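Local coordinates for periplasmic binding protein component of an ABC type zinc uptake transporter (Synechocystis sp., PDB 1PQ4) that probably captures zinc in the periplasm and delivers it to an ABC-type uptake transporter, as the solute-binding component of that system, at residues Ala2-Val7 with Leu49-Ala54; Gly182-Pro187 with Val280-Ala285; Thr239-Glu244 with Ala257-Gly262. One frame throughout, in Å; residues are numbered along the deposited sequence.

Contact 1 (Ala2-Val7 with Leu49-Ala54); sequences AMDITV and LSEAEA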
ATOM      1  N   ALA A   2      10.683   1.924  25.030  1.00 31.07           N
ATOM      2  CA  ALA A   2      10.369   2.092  23.608  1.00 28.70           C
ATOM      3  C   ALA A   2       9.510   3.330  23.288  1.00 27.96           C
ATOM      4  O   ALA A   2       8.688   3.757  24.089  1.00 24.86           O
ATOM      5  CB  ALA A   2       9.670   0.850  23.066  1.00 23.59           C
ATOM      6  N   MET A   3       9.683   3.872  22.084  1.00 20.35           N
ATOM      7  CA  MET A   3       8.896   5.007  21.659  1.00 21.09           C
ATOM      8  C   MET A   3       7.543   4.491  21.111  1.00 20.83           C
ATOM      9  O   MET A   3       7.511   3.573  20.304  1.00 18.35           O
ATOM     10  CB  MET A   3       9.649   5.703  20.544  1.00 21.07           C
ATOM     11  CG  MET A   3       9.146   6.986  19.988  1.00 39.09           C
ATOM     12  SD  MET A   3      10.672   7.942  19.485  1.00 40.18           S
ATOM     13  CE  MET A   3      11.363   8.151  21.076  1.00 40.79           C
ATOM     14  N   ASP A   4       6.443   5.082  21.556  1.00 17.63           N
ATOM     15  CA  ASP A   4       5.110   4.733  21.045  1.00 18.01           C
ATOM     16  C   ASP A   4       4.882   5.506  19.768  1.00 15.49           C
ATOM     17  O   ASP A   4       4.903   6.737  19.767  1.00 17.94           O
ATOM     18  CB  ASP A   4       4.029   5.124  22.036  1.00 20.68           C
ATOM     19  CG  ASP A   4       3.924   4.133  23.166  1.00 30.15           C
ATOM     20  OD1 ASP A   4       3.711   2.953  22.855  1.00 33.85           O
ATOM     21  OD2 ASP A   4       4.070   4.517  24.335  1.00 30.55           O
ATOM     22  N   ILE A   5       4.614   4.769  18.696  1.00 16.86           N
ATOM     23  CA  ILE A   5       4.418   5.350  17.372  1.00 17.37           C
ATOM     24  C   ILE A   5       3.179   4.743  16.780  1.00 17.95           C
ATOM     25  O   ILE A   5       2.949   3.536  16.894  1.00 21.05           O
ATOM     26  CB  ILE A   5       5.636   5.002  16.441  1.00 19.50           C
ATOM     27  CG1 ILE A   5       6.910   5.583  17.066  1.00 23.95           C
ATOM     28  CG2 ILE A   5       5.445   5.563  14.995  1.00 19.07           C
ATOM     29  CD1 ILE A   5       8.217   5.199  16.376  1.00 28.05           C
ATOM     30  N   THR A   6       2.380   5.580  16.150  1.00 15.29           N
ATOM     31  CA  THR A   6       1.182   5.118  15.504  1.00 14.92           C
ATOM     32  C   THR A   6       1.366   5.313  14.026  1.00 12.48           C
ATOM     33  O   THR A   6       1.947   6.334  13.535  1.00 13.22           O
ATOM     34  CB  THR A   6      -0.062   5.910  16.017  1.00 18.82           C
ATOM     35  OG1 THR A   6      -0.268   5.622  17.408  1.00 15.04           O
ATOM     36  CG2 THR A   6      -1.304   5.469  15.274  1.00 21.63           C
ATOM     37  N   VAL A   7       0.903   4.330  13.266  1.00 10.89           N
ATOM     38  CA  VAL A   7       0.976   4.474  11.824  1.00 10.74           C
ATOM     39  C   VAL A   7      -0.439   4.308  11.262  1.00 13.78           C
ATOM     40  O   VAL A   7      -1.327   3.808  11.952  1.00 16.99           O
ATOM     41  CB  VAL A   7       1.901   3.421  11.177  1.00 13.59           C
ATOM     42  CG1 VAL A   7       3.316   3.529  11.801  1.00 14.59           C
ATOM     43  CG2 VAL A   7       1.302   2.018  11.393  1.00 10.74           C
ATOM     44  N   LEU A  49      -4.399   7.768  21.245  1.00 25.70           N
ATOM     45  CA  LEU A  49      -3.381   8.584  20.578  1.00 28.41           C
ATOM     46  C   LEU A  49      -2.631   9.524  21.487  1.00 31.80           C
ATOM     47  O   LEU A  49      -1.556  10.027  21.126  1.00 28.52           O
ATOM     48  CB  LEU A  49      -4.001   9.413  19.456  1.00 28.43           C
ATOM     49  CG  LEU A  49      -3.964   8.878  18.037  1.00 36.39           C
ATOM     50  CD1 LEU A  49      -4.372  10.036  17.090  1.00 32.84           C
ATOM     51  CD2 LEU A  49      -2.533   8.369  17.704  1.00 31.02           C
ATOM     52  N   SER A  50      -3.186   9.784  22.671  1.00 32.72           N
ATOM     53  CA  SER A  50      -2.527  10.719  23.571  1.00 36.10           C
ATOM     54  C   SER A  50      -1.165  10.192  24.017  1.00 35.26           C
ATOM     55  O   SER A  50      -0.302  10.967  24.371  1.00 35.42           O
ATOM     56  CB  SER A  50      -3.427  11.038  24.780  1.00 33.54           C
ATOM     57  OG  SER A  50      -3.629   9.895  25.582  1.00 33.09           O
ATOM     58  N   GLU A  51      -0.982   8.874  23.974  1.00 36.44           N
ATOM     59  CA  GLU A  51       0.266   8.193  24.352  1.00 34.20           C
ATOM     60  C   GLU A  51       1.371   8.299  23.282  1.00 33.45           C
ATOM     61  O   GLU A  51       2.562   8.102  23.567  1.00 29.38           O
ATOM     62  CB  GLU A  51      -0.010   6.686  24.503  1.00 40.68           C
ATOM     63  CG  GLU A  51      -0.971   6.264  25.601  1.00 56.46           C
ATOM     64  CD  GLU A  51      -0.265   6.125  26.943  1.00 65.33           C
ATOM     65  OE1 GLU A  51       0.782   5.435  26.995  1.00 67.50           O
ATOM     66  OE2 GLU A  51      -0.754   6.701  27.939  1.00 68.00           O
ATOM     67  N   ALA A  52       0.962   8.536  22.039  1.00 30.87           N
ATOM     68  CA  ALA A  52       1.897   8.560  20.905  1.00 26.20           C
ATOM     69  C   ALA A  52       2.936   9.661  20.869  1.00 24.98           C
ATOM     70  O   ALA A  52       2.633  10.833  21.051  1.00 24.20           O
ATOM     71  CB  ALA A  52       1.126   8.604  19.616  1.00 23.61           C
ATOM     72  N   GLU A  53       4.165   9.261  20.603  1.00 21.37           N
ATOM     73  CA  GLU A  53       5.254  10.214  20.442  1.00 24.10           C
ATOM     74  C   GLU A  53       5.333  10.700  19.002  1.00 23.09           C
ATOM     75  O   GLU A  53       5.750  11.840  18.712  1.00 23.80           O
ATOM     76  CB  GLU A  53       6.535   9.546  20.910  1.00 25.63           C
ATOM     77  CG  GLU A  53       6.480   9.433  22.436  1.00 32.24           C
ATOM     78  CD  GLU A  53       7.482   8.495  22.997  1.00 43.03           C
ATOM     79  OE1 GLU A  53       7.087   7.362  23.364  1.00 44.92           O
ATOM     80  OE2 GLU A  53       8.669   8.898  23.063  1.00 50.17           O
ATOM     81  N   ALA A  54       4.931   9.835  18.077  1.00 21.95           N
ATOM     82  CA  ALA A  54       4.924  10.222  16.677  1.00 20.63           C
ATOM     83  C   ALA A  54       3.848   9.467  15.909  1.00 19.13           C
ATOM     84  O   ALA A  54       3.322   8.436  16.348  1.00 18.24           O
ATOM     85  CB  ALA A  54       6.281   9.981  16.052  1.00 21.91           C
TER
HETATM   86  O   HOH W   1       4.117   7.088  25.469  1.00 39.60           O
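Ile5 and Ala54 pair as neighbours on parallel strands, where strand 54-57 begins beside strand 3-7 in the four-stranded parallel sheet of one half of this solute-binding protein. Two backbone bonds set the register: Glu53 N gives its hydrogen to Asp4 O at 2.8 Å, and Thr6 N gives its own to Ala54 O at 3.0 Å. Ile5 thus lies between the two bonds, and its CA also brings a C-H to Ala54 O. On its other edge strand 3-7 bonds to strand 24-28, so it is an inner strand of the sheet, and helix 138-155 covers the face that carries Ile5 and Ala54.

A side chain extends the pairing back beyond the start of strand 54-57. With CG beside its backbone N (chi1 -72°) and the chain extended beyond it, Glu53 runs back along strand 3-7 and accepts Asp4 N on OE1 at 3.0 Å. The hydrogen arrives nearly straight, at 165°, but from above the carboxylate plane. One residue thereby holds both the N and the O of Asp4, one through its side chain and the other through its backbone.

Polar groups gather beside this grip. Asp4 OD2 lies 4.3 Å from both Glu51 OE1 and Glu53 OE1, a cluster of acids that would probably raise the proton affinity of at least one of them. A water donates to both Asp4 OD2 and Glu51 O, which probably offsets some of the negative charge, while Asp4 OD1 has a long, weak ion pair with Arg25.

The remaining touches are van der Waals contacts, some of them of methyls on oxygen atoms. Leu49 crosses Thr6 at about a right angle and lays CD2 against OG1, CB and CG2. Met3 bends past the carboxylate of Glu53, its CE 3.4 Å from OE2.

Contact 2 (Gly182-Pro187 with Val280-Ala285); sequences GQILQP and VAQKIA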
ATOM      1  N   GLY A 182      11.254  -8.409 -10.011  1.00 22.65           N
ATOM      2  CA  GLY A 182      11.522  -8.169 -11.419  1.00 18.79           C
ATOM      3  C   GLY A 182      11.781  -9.479 -12.168  1.00 21.94           C
ATOM      4  O   GLY A 182      11.378  -9.626 -13.325  1.00 20.82           O
ATOM      5  N   GLN A 183      12.439 -10.440 -11.518  1.00 23.67           N
ATOM      6  CA  GLN A 183      12.720 -11.723 -12.163  1.00 27.46           C
ATOM      7  C   GLN A 183      11.400 -12.493 -12.410  1.00 25.51           C
ATOM      8  O   GLN A 183      11.192 -13.101 -13.454  1.00 24.35           O
ATOM      9  CB  GLN A 183      13.656 -12.567 -11.296  1.00 30.34           C
ATOM     10  CG  GLN A 183      15.072 -12.005 -11.259  1.00 48.73           C
ATOM     11  CD  GLN A 183      16.062 -12.887 -10.519  1.00 54.80           C
ATOM     12  OE1 GLN A 183      15.850 -13.251  -9.354  1.00 54.81           O
ATOM     13  NE2 GLN A 183      17.165 -13.228 -11.192  1.00 60.79           N
ATOM     14  N   ILE A 184      10.523 -12.464 -11.430  1.00 21.67           N
ATOM     15  CA  ILE A 184       9.214 -13.103 -11.560  1.00 21.78           C
ATOM     16  C   ILE A 184       8.394 -12.474 -12.685  1.00 21.50           C
ATOM     17  O   ILE A 184       7.793 -13.185 -13.480  1.00 22.57           O
ATOM     18  CB  ILE A 184       8.421 -12.980 -10.220  1.00 20.64           C
ATOM     19  CG1 ILE A 184       9.150 -13.780  -9.146  1.00 24.32           C
ATOM     20  CG2 ILE A 184       6.941 -13.416 -10.395  1.00 20.42           C
ATOM     21  CD1 ILE A 184       8.731 -13.451  -7.718  1.00 28.05           C
ATOM     22  N   LEU A 185       8.388 -11.139 -12.784  1.00 17.39           N
ATOM     23  CA  LEU A 185       7.541 -10.465 -13.766  1.00 18.39           C
ATOM     24  C   LEU A 185       8.112 -10.118 -15.131  1.00 24.17           C
ATOM     25  O   LEU A 185       7.354  -9.894 -16.063  1.00 25.70           O
ATOM     26  CB  LEU A 185       7.005  -9.148 -13.150  1.00 19.18           C
ATOM     27  CG  LEU A 185       5.783  -8.952 -12.245  1.00 30.17           C
ATOM     28  CD1 LEU A 185       5.056 -10.223 -12.004  1.00 18.48           C
ATOM     29  CD2 LEU A 185       6.173  -8.237 -10.956  1.00 22.36           C
ATOM     30  N   GLN A 186       9.422 -10.046 -15.292  1.00 26.51           N
ATOM     31  CA  GLN A 186       9.885  -9.629 -16.618  1.00 34.80           C
ATOM     32  C   GLN A 186       9.555 -10.498 -17.839  1.00 30.16           C
ATOM     33  O   GLN A 186       9.302  -9.952 -18.910  1.00 28.58           O
ATOM     34  CB  GLN A 186      11.386  -9.311 -16.610  1.00 40.45           C
ATOM     35  CG  GLN A 186      11.758  -8.054 -15.775  1.00 58.14           C
ATOM     36  CD  GLN A 186      10.704  -6.912 -15.803  1.00 66.42           C
ATOM     37  OE1 GLN A 186       9.615  -7.028 -15.218  1.00 65.76           O
ATOM     38  NE2 GLN A 186      11.042  -5.807 -16.476  1.00 68.69           N
ATOM     39  N   PRO A 187       9.462 -11.837 -17.682  1.00 28.89           N
ATOM     40  CA  PRO A 187       9.167 -12.668 -18.857  1.00 29.83           C
ATOM     41  C   PRO A 187       7.717 -12.765 -19.339  1.00 31.59           C
ATOM     42  O   PRO A 187       7.461 -13.334 -20.374  1.00 34.21           O
ATOM     43  CB  PRO A 187       9.745 -14.029 -18.454  1.00 30.13           C
ATOM     44  CG  PRO A 187       9.400 -14.103 -16.985  1.00 33.42           C
ATOM     45  CD  PRO A 187       9.695 -12.677 -16.488  1.00 28.21           C
ATOM     46  N   VAL A 280       1.884 -11.630  -4.546  1.00 17.23           N
ATOM     47  CA  VAL A 280       1.163 -10.855  -5.556  1.00 13.33           C
ATOM     48  C   VAL A 280       1.774 -11.017  -6.929  1.00 15.02           C
ATOM     49  O   VAL A 280       1.068 -11.246  -7.947  1.00 17.15           O
ATOM     50  CB  VAL A 280       1.094  -9.314  -5.198  1.00 15.70           C
ATOM     51  CG1 VAL A 280       0.552  -8.510  -6.382  1.00 14.59           C
ATOM     52  CG2 VAL A 280       0.137  -9.133  -3.995  1.00 17.90           C
ATOM     53  N   ALA A 281       3.091 -10.922  -6.967  1.00 14.91           N
ATOM     54  CA  ALA A 281       3.799 -11.047  -8.231  1.00 18.66           C
ATOM     55  C   ALA A 281       3.584 -12.470  -8.829  1.00 13.48           C
ATOM     56  O   ALA A 281       3.345 -12.633 -10.030  1.00 18.34           O
ATOM     57  CB  ALA A 281       5.318 -10.781  -7.999  1.00 14.06           C
ATOM     58  N   GLN A 282       3.691 -13.483  -7.979  1.00 15.28           N
ATOM     59  CA  GLN A 282       3.474 -14.863  -8.446  1.00 19.30           C
ATOM     60  C   GLN A 282       2.040 -15.049  -8.949  1.00 17.89           C
ATOM     61  O   GLN A 282       1.802 -15.766  -9.952  1.00 16.59           O
ATOM     62  CB  GLN A 282       3.762 -15.838  -7.309  1.00 21.13           C
ATOM     63  CG  GLN A 282       5.232 -15.810  -6.981  1.00 37.09           C
ATOM     64  CD  GLN A 282       5.555 -16.598  -5.737  1.00 45.57           C
ATOM     65  OE1 GLN A 282       4.746 -16.657  -4.793  1.00 47.71           O
ATOM     66  NE2 GLN A 282       6.753 -17.188  -5.707  1.00 46.62           N
ATOM     67  N   LYS A 283       1.076 -14.432  -8.250  1.00 14.34           N
ATOM     68  CA  LYS A 283      -0.313 -14.522  -8.732  1.00 17.61           C
ATOM     69  C   LYS A 283      -0.488 -13.905 -10.083  1.00 19.33           C
ATOM     70  O   LYS A 283      -1.202 -14.422 -10.961  1.00 18.91           O
ATOM     71  CB  LYS A 283      -1.281 -13.845  -7.760  1.00 18.82           C
ATOM     72  CG  LYS A 283      -1.693 -14.800  -6.651  1.00 20.75           C
ATOM     73  CD  LYS A 283      -2.581 -14.183  -5.603  1.00 25.62           C
ATOM     74  CE  LYS A 283      -2.899 -15.283  -4.552  1.00 33.08           C
ATOM     75  NZ  LYS A 283      -3.469 -14.671  -3.324  1.00 44.07           N
ATOM     76  N   ILE A 284       0.165 -12.772 -10.286  1.00 19.29           N
ATOM     77  CA  ILE A 284       0.036 -12.118 -11.571  1.00 16.20           C
ATOM     78  C   ILE A 284       0.735 -12.938 -12.637  1.00 18.08           C
ATOM     79  O   ILE A 284       0.226 -13.087 -13.750  1.00 14.83           O
ATOM     80  CB  ILE A 284       0.621 -10.685 -11.527  1.00 15.65           C
ATOM     81  CG1 ILE A 284      -0.351  -9.778 -10.754  1.00 17.75           C
ATOM     82  CG2 ILE A 284       0.820 -10.142 -12.947  1.00 16.97           C
ATOM     83  CD1 ILE A 284      -0.879 -10.214  -9.389  1.00 28.05           C
ATOM     84  N   ALA A 285       1.914 -13.445 -12.302  1.00 12.86           N
ATOM     85  CA  ALA A 285       2.640 -14.255 -13.282  1.00 19.51           C
ATOM     86  C   ALA A 285       1.808 -15.515 -13.635  1.00 24.69           C
ATOM     87  O   ALA A 285       1.695 -15.898 -14.802  1.00 24.33           O
ATOM     88  CB  ALA A 285       4.016 -14.674 -12.719  1.00 20.40           C
TER
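Ile184 is the main bump of this contact: its CG2 methyl enters the shallow hollow between Ala281 and Ala285, one turn apart on the facing helix. It lies 3.9 Å from Ala281 CB and equally 3.9 Å from Ala285 CB, and the floor between them is backbone, with Ala281 O 3.7 Å from the same methyl. The first torsion explains the fit, for CG2 stands anti to the backbone N while CG1 swings beside that N. The longer branch is thereby carried along the flank of the helix, where CD1 comes to 4.3 Å from CG of Gln282, whose side chain starts out away from Ile184 and edges the hollow on its exposed side.

The two segments belong to helix 160-185, here at its C-terminal end, and helix 273-288, the last helix of the chain. Small alanines on the latter let the helices come close, with 6.2 Å between the CA atoms of Leu185 and Ala285.

Leu185 fills the more buried side. Its CB points alongside the facing helix, and the end of the chain turns in: its two methyls both rest on Ala281 CB from the same side, CD2 at 4.0 Å, and CD1 also approaches Ala281 O. Ile184 CG2 and the forked end of Leu185 together cover the methyl of Ala281. Beyond it, Leu185 CD1 reaches as far as Ile284 CG2 at 4.3 Å, a looser touch. Tyr207 and Leu209 also pack on Leu185, while the end of Ile284 leads away from this interface to Leu266 and Phe242.

Contact 3 (Thr239-Glu244 with Ala257-Gly262); sequences TMVFGE and AEIGAG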
ATOM      1  N   THR A 239      -6.805 -14.243 -18.063  1.00 37.30           N
ATOM      2  CA  THR A 239      -7.060 -15.520 -17.408  1.00 37.08           C
ATOM      3  C   THR A 239      -7.584 -15.488 -15.979  1.00 36.61           C
ATOM      4  O   THR A 239      -8.092 -16.487 -15.453  1.00 33.40           O
ATOM      5  CB  THR A 239      -5.719 -16.318 -17.416  1.00 40.37           C
ATOM      6  OG1 THR A 239      -5.683 -17.156 -18.581  1.00 51.01           O
ATOM      7  CG2 THR A 239      -5.500 -17.150 -16.123  1.00 38.41           C
ATOM      8  N   MET A 240      -7.444 -14.338 -15.340  1.00 32.19           N
ATOM      9  CA  MET A 240      -7.813 -14.249 -13.958  1.00 32.31           C
ATOM     10  C   MET A 240      -8.289 -12.861 -13.664  1.00 26.75           C
ATOM     11  O   MET A 240      -7.886 -11.909 -14.336  1.00 27.20           O
ATOM     12  CB  MET A 240      -6.587 -14.560 -13.123  1.00 33.32           C
ATOM     13  CG  MET A 240      -6.850 -14.888 -11.695  1.00 43.44           C
ATOM     14  SD  MET A 240      -7.131 -16.637 -11.600  1.00 54.67           S
ATOM     15  CE  MET A 240      -5.614 -17.237 -12.408  1.00 55.38           C
ATOM     16  N   VAL A 241      -9.167 -12.731 -12.684  1.00 20.10           N
ATOM     17  CA  VAL A 241      -9.637 -11.404 -12.326  1.00 21.27           C
ATOM     18  C   VAL A 241      -9.320 -11.293 -10.848  1.00 21.53           C
ATOM     19  O   VAL A 241      -9.594 -12.224 -10.080  1.00 25.23           O
ATOM     20  CB  VAL A 241     -11.149 -11.219 -12.555  1.00 24.01           C
ATOM     21  CG1 VAL A 241     -11.562  -9.822 -12.134  1.00 21.08           C
ATOM     22  CG2 VAL A 241     -11.470 -11.454 -14.032  1.00 24.40           C
ATOM     23  N   PHE A 242      -8.693 -10.184 -10.454  1.00 15.44           N
ATOM     24  CA  PHE A 242      -8.333 -10.039  -9.064  1.00 15.69           C
ATOM     25  C   PHE A 242      -9.295  -9.127  -8.348  1.00 16.18           C
ATOM     26  O   PHE A 242      -9.835  -8.201  -8.926  1.00 23.66           O
ATOM     27  CB  PHE A 242      -6.931  -9.478  -8.959  1.00 15.44           C
ATOM     28  CG  PHE A 242      -5.905 -10.379  -9.510  1.00 15.81           C
ATOM     29  CD1 PHE A 242      -5.360 -10.144 -10.769  1.00 16.64           C
ATOM     30  CD2 PHE A 242      -5.488 -11.483  -8.784  1.00 18.93           C
ATOM     31  CE1 PHE A 242      -4.402 -11.004 -11.305  1.00 21.58           C
ATOM     32  CE2 PHE A 242      -4.506 -12.358  -9.321  1.00 21.61           C
ATOM     33  CZ  PHE A 242      -3.975 -12.108 -10.577  1.00 18.08           C
ATOM     34  N   GLY A 243      -9.518  -9.435  -7.085  1.00 14.50           N
ATOM     35  CA  GLY A 243     -10.380  -8.600  -6.258  1.00 15.91           C
ATOM     36  C   GLY A 243      -9.516  -8.322  -5.043  1.00 19.63           C
ATOM     37  O   GLY A 243      -8.395  -8.817  -4.931  1.00 20.05           O
ATOM     38  N   GLU A 244     -10.019  -7.533  -4.129  1.00 22.60           N
ATOM     39  CA  GLU A 244      -9.254  -7.194  -2.937  1.00 24.72           C
ATOM     40  C   GLU A 244     -10.124  -7.514  -1.741  1.00 28.44           C
ATOM     41  O   GLU A 244     -11.357  -7.367  -1.808  1.00 29.18           O
ATOM     42  CB  GLU A 244      -8.892  -5.697  -2.976  1.00 25.67           C
ATOM     43  CG  GLU A 244      -7.631  -5.441  -3.703  1.00 30.89           C
ATOM     44  CD  GLU A 244      -7.809  -4.691  -5.004  1.00 43.78           C
ATOM     45  OE1 GLU A 244      -8.868  -4.884  -5.669  1.00 28.95           O
ATOM     46  OE2 GLU A 244      -6.858  -3.926  -5.351  1.00 38.62           O
ATOM     47  N   ALA A 257     -16.794 -14.878 -14.434  1.00 23.29           N
ATOM     48  CA  ALA A 257     -17.744 -15.884 -14.941  1.00 28.96           C
ATOM     49  C   ALA A 257     -18.090 -15.629 -16.402  1.00 27.29           C
ATOM     50  O   ALA A 257     -18.353 -16.562 -17.162  1.00 40.54           O
ATOM     51  CB  ALA A 257     -19.036 -15.874 -14.091  1.00 19.45           C
ATOM     52  N   GLU A 258     -18.142 -14.360 -16.782  1.00 34.98           N
ATOM     53  CA  GLU A 258     -18.490 -13.980 -18.152  1.00 37.56           C
ATOM     54  C   GLU A 258     -17.395 -14.110 -19.177  1.00 41.84           C
ATOM     55  O   GLU A 258     -17.678 -14.355 -20.351  1.00 42.00           O
ATOM     56  CB  GLU A 258     -18.996 -12.549 -18.180  1.00 41.44           C
ATOM     57  CG  GLU A 258     -20.422 -12.398 -17.737  1.00 48.09           C
ATOM     58  CD  GLU A 258     -21.349 -12.295 -18.916  1.00 49.61           C
ATOM     59  OE1 GLU A 258     -21.051 -12.956 -19.936  1.00 53.89           O
ATOM     60  OE2 GLU A 258     -22.360 -11.560 -18.820  1.00 54.61           O
ATOM     61  N   ILE A 259     -16.141 -13.921 -18.768  1.00 43.38           N
ATOM     62  CA  ILE A 259     -15.050 -14.019 -19.741  1.00 41.43           C
ATOM     63  C   ILE A 259     -14.214 -15.264 -19.593  1.00 38.82           C
ATOM     64  O   ILE A 259     -13.145 -15.328 -20.171  1.00 45.38           O
ATOM     65  CB  ILE A 259     -14.094 -12.828 -19.669  1.00 44.16           C
ATOM     66  CG1 ILE A 259     -13.228 -12.940 -18.401  1.00 42.18           C
ATOM     67  CG2 ILE A 259     -14.898 -11.531 -19.696  1.00 38.56           C
ATOM     68  CD1 ILE A 259     -12.036 -11.991 -18.352  1.00 28.05           C
ATOM     69  N   GLY A 260     -14.679 -16.235 -18.807  1.00 29.50           N
ATOM     70  CA  GLY A 260     -13.933 -17.468 -18.674  1.00 26.94           C
ATOM     71  C   GLY A 260     -12.641 -17.433 -17.879  1.00 36.79           C
ATOM     72  O   GLY A 260     -11.689 -18.117 -18.259  1.00 36.89           O
ATOM     73  N   ALA A 261     -12.608 -16.672 -16.773  1.00 33.63           N
ATOM     74  CA  ALA A 261     -11.414 -16.578 -15.905  1.00 37.89           C
ATOM     75  C   ALA A 261     -11.659 -17.070 -14.469  1.00 35.92           C
ATOM     76  O   ALA A 261     -12.784 -17.369 -14.094  1.00 42.31           O
ATOM     77  CB  ALA A 261     -10.945 -15.120 -15.859  1.00 35.84           C
ATOM     78  N   GLY A 262     -10.599 -17.127 -13.668  1.00 33.40           N
ATOM     79  CA  GLY A 262     -10.704 -17.503 -12.263  1.00 27.93           C
ATOM     80  C   GLY A 262     -10.674 -16.200 -11.404  1.00 27.58           C
ATOM     81  O   GLY A 262     -10.505 -15.117 -11.973  1.00 24.99           O
TER
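A beta-alpha-beta unit closes here: strand 240-244 leads through helix 250-259 to strand 262-266, which returns parallel to the first, and the contact is the start of their pairing. Met240 and Gly262 are the bridge partners, their CA atoms 4.7 Å apart. Gly262 N donates to Thr239 O at 3.1 Å, reaching it with a C=O...N angle of 137°, and Gly262 O receives Val241 N at 2.8 Å. Both polar atoms of Gly262 are thus engaged by residues flanking Met240, whose CA adds a C-H contact to the same Gly262 O.

The side chain of Met240 packs over the bridge. CG lies anti to the backbone N (chi1 -164°), and bends at chi2 and chi3 bring SD over the peptide of Gly262, 3.6 Å from its C. The absence of a side chain on Gly262 lets SD come this near. CG, meanwhile, lies above one face of the Phe242 ring, toward its rim. Replacing Met240 by an alanine would probably uncover the Gly262 peptide and leave one face of the Phe242 ring without this support.

Before the bridge, Gly260 leaves the helix with positive phi, and the chain turns so that Ala261 points its CB at the strand, 3.2 Å from Thr239 O. The same methyl meets Val241 CG2 at 4.1 Å, and Ile259 CD1 touches that valine branch more loosely.

The side chain of Val241 packs on the unit's own helix, against Ser252, Ile255 and Ala256. On the other face of strand 240-244, Met240 and Phe242 pack on helix 273-288, while at its far end Glu244 accepts a hydrogen bond from the backbone N of the zinc ligand His197.

Contact 1 comes first along the chain; contact 3 is then nested within the loop that contact 2 closes. Contacts 2 and 3 have centres about 18 Å apart and touch where Phe242 of strand 240-244 packs on Lys283 and Ile284, so helix 273-288 joins the helix pair to the beta-alpha-beta unit. Contact 1 lies on the opposite side of the chain's centre from both, its own centre about 37 Å from that of contact 2 and about 42 Å from that of contact 3. The strands of contacts 1 and 3 belong to separate parallel sheets, consistent with the two-lobed build of this family, in which zinc, held by His37, His133 and His197, sits between the lobes.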